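Local atomic coordinates of alpha-L-arabinofuranosidase B (Aspergillus kawachii, PDB entry 6SXT), a protein that hydrolyses terminal non-reducing alpha-L-arabinofuranosyl residues from arabinan, arabinogalactan and arabinoxylan side chains, with retention of configuration. Residues T13-H19 / G293-Y299; D142-G146 / V232-A236. All blocks are in the same frame, centred on the assembly; numbering follows the deposited sequence. Where two conformers were deposited one is given.

Contact 1: T13-H19 / G293-Y299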
loop_
_atom_site.group_PDB
_atom_site.type_symbol
_atom_site.label_atom_id
_atom_site.label_comp_id
_atom_site.label_asym_id
_atom_site.label_seq_id
_atom_site.Cartn_x
_atom_site.Cartn_y
_atom_site.Cartn_z
ATOM N N THR A 13 17.432 21.143 -10.828
ATOM C CA THR A 13 17.414 19.660 -10.805
ATOM C C THR A 13 15.953 19.263 -10.976
ATOM O O THR A 13 15.308 18.815 -10.018
ATOM C CB THR A 13 18.031 19.093 -9.521
ATOM O OG1 THR A 13 17.334 19.592 -8.362
ATOM C CG2 THR A 13 19.499 19.461 -9.417
ATOM N N PRO A 14 15.363 19.453 -12.174
ATOM C CA PRO A 14 13.904 19.387 -12.335
ATOM C C PRO A 14 13.391 17.943 -12.269
ATOM O O PRO A 14 14.077 16.964 -12.561
ATOM C CB PRO A 14 13.665 19.914 -13.747
ATOM C CG PRO A 14 14.951 19.533 -14.456
ATOM C CD PRO A 14 16.029 19.814 -13.440
ATOM N N CYS A 15 12.122 17.807 -11.845
ATOM C CA CYS A 15 11.433 16.515 -11.899
ATOM C C CYS A 15 11.376 16.029 -13.340
ATOM O O CYS A 15 11.040 16.807 -14.284
ATOM C CB CYS A 15 10.009 16.631 -11.384
ATOM S SG CYS A 15 9.987 17.092 -9.627
ATOM N N VAL A 16 11.631 14.748 -13.514
ATOM C CA VAL A 16 11.379 14.032 -14.774
ATOM C C VAL A 16 10.286 12.988 -14.621
ATOM O O VAL A 16 9.889 12.379 -15.620
ATOM C CB VAL A 16 12.672 13.429 -15.327
ATOM C CG1 VAL A 16 13.612 14.566 -15.707
ATOM C CG2 VAL A 16 13.301 12.440 -14.350
ATOM N N ALA A 17 9.817 12.744 -13.402
ATOM C CA ALA A 17 8.644 11.891 -13.153
ATOM C C ALA A 17 8.068 12.381 -11.846
ATOM O O ALA A 17 8.843 12.603 -10.887
ATOM C CB ALA A 17 9.048 10.441 -13.089
ATOM N N ALA A 18 6.763 12.537 -11.774
ATOM C CA ALA A 18 6.131 13.138 -10.580
ATOM C C ALA A 18 4.806 12.416 -10.376
ATOM O O ALA A 18 3.898 12.513 -11.232
ATOM C CB ALA A 18 5.925 14.621 -10.797
ATOM N N HIS A 19 4.698 11.674 -9.307
ATOM C CA HIS A 19 3.587 10.713 -9.115
ATOM C C HIS A 19 2.890 10.963 -7.771
ATOM O O HIS A 19 3.553 10.945 -6.726
ATOM C CB HIS A 19 4.152 9.322 -9.069
ATOM C CG HIS A 19 4.831 8.895 -10.316
ATOM N ND1 HIS A 19 6.164 8.509 -10.327
ATOM C CD2 HIS A 19 4.364 8.790 -11.565
ATOM C CE1 HIS A 19 6.493 8.169 -11.559
ATOM N NE2 HIS A 19 5.422 8.303 -12.359
ATOM N N GLY A 293 5.607 11.156 -4.746
ATOM C CA GLY A 293 7.052 11.041 -4.940
ATOM C C GLY A 293 7.428 11.536 -6.317
ATOM O O GLY A 293 6.570 11.694 -7.190
ATOM N N VAL A 294 8.729 11.737 -6.483
ATOM C CA VAL A 294 9.276 12.216 -7.757
ATOM C C VAL A 294 10.628 11.567 -8.014
ATOM O O VAL A 294 11.284 11.110 -7.079
ATOM C CB VAL A 294 9.405 13.729 -7.824
ATOM C CG1 VAL A 294 8.161 14.504 -7.407
ATOM C CG2 VAL A 294 10.637 14.212 -7.075
ATOM N N MET A 295 11.062 11.703 -9.273
ATOM C CA MET A 295 12.468 11.484 -9.683
ATOM C C MET A 295 12.887 12.718 -10.462
ATOM O O MET A 295 12.061 13.330 -11.161
ATOM C CB MET A 295 12.643 10.242 -10.558
ATOM C CG MET A 295 12.295 8.978 -9.785
ATOM S SD MET A 295 12.233 7.528 -10.886
ATOM C CE MET A 295 13.957 7.420 -11.406
ATOM N N THR A 296 14.138 13.110 -10.268
ATOM C CA THR A 296 14.712 14.321 -10.887
ATOM C C THR A 296 15.867 13.973 -11.811
ATOM O O THR A 296 16.407 12.899 -11.755
ATOM C CB THR A 296 15.179 15.355 -9.861
ATOM O OG1 THR A 296 16.427 14.900 -9.308
ATOM C CG2 THR A 296 14.185 15.600 -8.765
ATOM N N SER A 297 16.200 14.937 -12.661
ATOM C CA SER A 297 17.484 14.957 -13.404
ATOM C C SER A 297 18.440 15.861 -12.640
ATOM O O SER A 297 18.041 16.940 -12.315
ATOM C CB SER A 297 17.241 15.439 -14.819
ATOM O OG SER A 297 18.460 15.752 -15.463
ATOM N N GLY A 298 19.656 15.445 -12.398
ATOM C CA GLY A 298 20.599 16.224 -11.609
ATOM C C GLY A 298 20.552 15.809 -10.149
ATOM O O GLY A 298 19.565 15.220 -9.671
ATOM N N TYR A 299 21.533 16.263 -9.404
ATOM C CA TYR A 299 21.745 15.895 -8.006
ATOM C C TYR A 299 21.256 17.024 -7.124
ATOM O O TYR A 299 21.854 18.083 -7.074
ATOM C CB TYR A 299 23.241 15.686 -7.739
ATOM C CG TYR A 299 23.571 15.058 -6.426
ATOM C CD1 TYR A 299 23.642 13.691 -6.262
ATOM C CD2 TYR A 299 23.966 15.839 -5.350
ATOM C CE1 TYR A 299 24.015 13.102 -5.072
ATOM C CE2 TYR A 299 24.352 15.263 -4.149
ATOM C CZ TYR A 299 24.395 13.892 -4.006
ATOM O OH TYR A 299 24.778 13.264 -2.873
#
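A classic beta bulge interrupts the antiparallel pairing of strands 15-20 and 288-296 in the concanavalin-like catalytic domain: Val16 and Ala17 both face Met295. Their amides share one acceptor, with Val16 N at 2.8 Å and Ala17 N at 3.2 Å from Met295 O, and both approach tilted from the carbonyl plane. Met295 N returns a bond to Ala17 O. Regular pairing continues to His19 and Gly293, which exchange a pair, the His19 N to Gly293 O bond of 2.8 Å being nearly straight at 172°. Before the bulge, Ser297 N reaches Pro14 O at 2.9 Å. On one face Cys15 SG lies against the branch point of Val294, 3.9 Å from its CB; a chi1 of -64° keeps the sulfur beside its own backbone N, and its disulfide to Cys5 ties helix 4-10 to this face. On the other face Ala17 CB and Met295 CB sit 4.4 Å apart, while the His19 ring is held at both nitrogens, ND1 by Tyr164 and NE2 by Asn83. Val16 CG1 packs on Ser297 CB at 3.8 Å. Met295 O thus satisfies both bulge N-H groups, while the Val16 carbonyl turns out to Asn83 ND2.

Contact 2: D142-G146 / V232-A236. With EDO (1,2-ethanediol), chain B.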
loop_
_atom_site.group_PDB
_atom_site.type_symbol
_atom_site.label_atom_id
_atom_site.label_comp_id
_atom_site.label_asym_id
_atom_site.label_seq_id
_atom_site.Cartn_x
_atom_site.Cartn_y
_atom_site.Cartn_z
ATOM N N ASP A 142 25.769 6.588 -15.171
ATOM C CA ASP A 142 26.272 7.211 -13.919
ATOM C C ASP A 142 25.684 8.605 -13.762
ATOM O O ASP A 142 26.213 9.411 -12.999
ATOM C CB ASP A 142 27.819 7.211 -13.946
ATOM C CG ASP A 142 28.433 7.245 -12.552
ATOM O OD1 ASP A 142 27.866 6.564 -11.629
ATOM O OD2 ASP A 142 29.487 7.909 -12.437
ATOM N N GLU A 143 24.656 8.963 -14.536
ATOM C CA GLU A 143 24.077 10.321 -14.480
ATOM C C GLU A 143 23.438 10.566 -13.101
ATOM O O GLU A 143 22.863 9.625 -12.520
ATOM C CB GLU A 143 23.013 10.550 -15.539
ATOM C CG GLU A 143 23.589 10.584 -16.959
ATOM C CD GLU A 143 22.532 10.473 -18.029
ATOM O OE1 GLU A 143 21.321 10.266 -17.726
ATOM O OE2 GLU A 143 22.925 10.623 -19.204
ATOM N N ALA A 144 23.469 11.829 -12.702
ATOM C CA ALA A 144 22.929 12.245 -11.408
ATOM C C ALA A 144 21.401 12.235 -11.448
ATOM O O ALA A 144 20.778 12.661 -12.411
ATOM C CB ALA A 144 23.447 13.576 -11.025
ATOM N N GLU A 145 20.858 11.912 -10.283
ATOM C CA GLU A 145 19.400 12.032 -10.055
ATOM C C GLU A 145 19.123 12.231 -8.569
ATOM O O GLU A 145 19.904 11.853 -7.718
ATOM C CB GLU A 145 18.653 10.779 -10.534
ATOM C CG GLU A 145 18.992 9.508 -9.799
ATOM C CD GLU A 145 18.277 8.260 -10.245
ATOM O OE1 GLU A 145 17.382 8.381 -11.125
ATOM O OE2 GLU A 145 18.634 7.161 -9.794
ATOM N N GLY A 146 17.938 12.739 -8.301
ATOM C CA GLY A 146 17.349 12.668 -6.957
ATOM C C GLY A 146 15.952 12.092 -7.040
ATOM O O GLY A 146 15.403 11.941 -8.127
ATOM N N VAL A 232 16.388 10.511 -1.535
ATOM C CA VAL A 232 17.593 9.749 -1.969
ATOM C C VAL A 232 18.167 10.451 -3.184
ATOM O O VAL A 232 17.410 10.973 -4.054
ATOM C CB VAL A 232 17.262 8.262 -2.229
ATOM C CG1 VAL A 232 18.306 7.585 -3.124
ATOM C CG2 VAL A 232 17.055 7.560 -0.919
ATOM N N LYS A 233 19.492 10.479 -3.319
ATOM C CA LYS A 233 20.107 11.082 -4.505
ATOM C C LYS A 233 21.424 10.366 -4.769
ATOM O O LYS A 233 21.975 9.762 -3.841
ATOM C CB LYS A 233 20.296 12.588 -4.339
ATOM C CG LYS A 233 21.025 13.038 -3.073
ATOM C CD LYS A 233 20.869 14.508 -2.840
ATOM C CE LYS A 233 21.454 14.998 -1.531
ATOM N NZ LYS A 233 21.057 16.423 -1.293
ATOM N N GLY A 234 21.783 10.356 -6.049
ATOM C CA GLY A 234 22.978 9.639 -6.499
ATOM C C GLY A 234 23.612 10.366 -7.646
ATOM O O GLY A 234 22.929 10.829 -8.550
ATOM N N GLY A 235 24.933 10.418 -7.640
ATOM C CA GLY A 235 25.697 10.974 -8.759
ATOM C C GLY A 235 26.987 10.177 -8.900
ATOM O O GLY A 235 27.044 9.052 -8.480
ATOM N N ALA A 236 28.002 10.830 -9.474
ATOM C CA ALA A 236 29.302 10.184 -9.773
ATOM C C ALA A 236 30.069 9.926 -8.472
ATOM O O ALA A 236 30.594 10.898 -7.935
ATOM C CB ALA A 236 30.041 11.108 -10.724
HETATM C C1 EDO B . 27.548 14.223 -10.035
HETATM O O1 EDO B . 27.507 13.124 -10.806
HETATM C C2 EDO B . 27.057 15.371 -10.767
HETATM O O2 EDO B . 26.195 16.097 -9.905
HETATM O O HOH W 1 25.265 7.341 -10.776
#
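This is a short antiparallel backbone pairing at the ends of two strands, where 145-152 begins and 227-235 finishes. Glu145 and Gly234 form its hydrogen-bonded pair: Glu145 N to Gly234 O and Gly234 N to Glu145 O are both 2.9 Å, with N-H...O angles of 163° and 169°. Ala144 CA makes a CA-H...O contact with Gly234 O at 3.2 Å. Next along, Gly146 and Lys233 make a non-hydrogen-bonded pair, and Lys233 CB rests 3.9 Å from Gly146 CA. Both strands belong to the large antiparallel sheet of the concanavalin-like catalytic domain, in which strand 145-152 lies between 227-235 and 288-296. From its CB the Lys233 chain runs out extended, carrying NZ away to salt bridges with Asp302 and Glu305 of helix 302-315. Glu145 turns to the other face, where Asn166 holds its OE1. Past the strand ends, Asp142, with CG anti to its backbone N (chi1 -155°), brings OD2 alongside Ala236 CA at 3.5 Å; a water lies 2.8 Å from its OD1, which also takes a hydrogen bond from Met268 N. A 1,2-ethanediol, probably from the crystallisation liquor, accepts a hydrogen bond from Ala236 N at its O1, 2.7 Å away.

From the N terminus, helix 4-10 leads into segment 13-19, which carries most of strand 15-20 and forms the first half of contact 1; its partner 293-299 does not come until 274 residues later. Within that long excursion the chain enters strand 145-152 through 142-146 and returns 86 residues on at 232-236 to close contact 2, so the shorter loop lies wholly within the longer one. The two meet through strands 288-296 and 145-152, neighbours in the same sheet: Thr296 N lies 2.7 Å from Gly146 O and Gly298 N 3.0 Å from Ala144 O, both probable hydrogen bonds. Together they make a run of four strands, 15-20, 288-296, 145-152 and 227-235, joining early, middle and late parts of the catalytic domain.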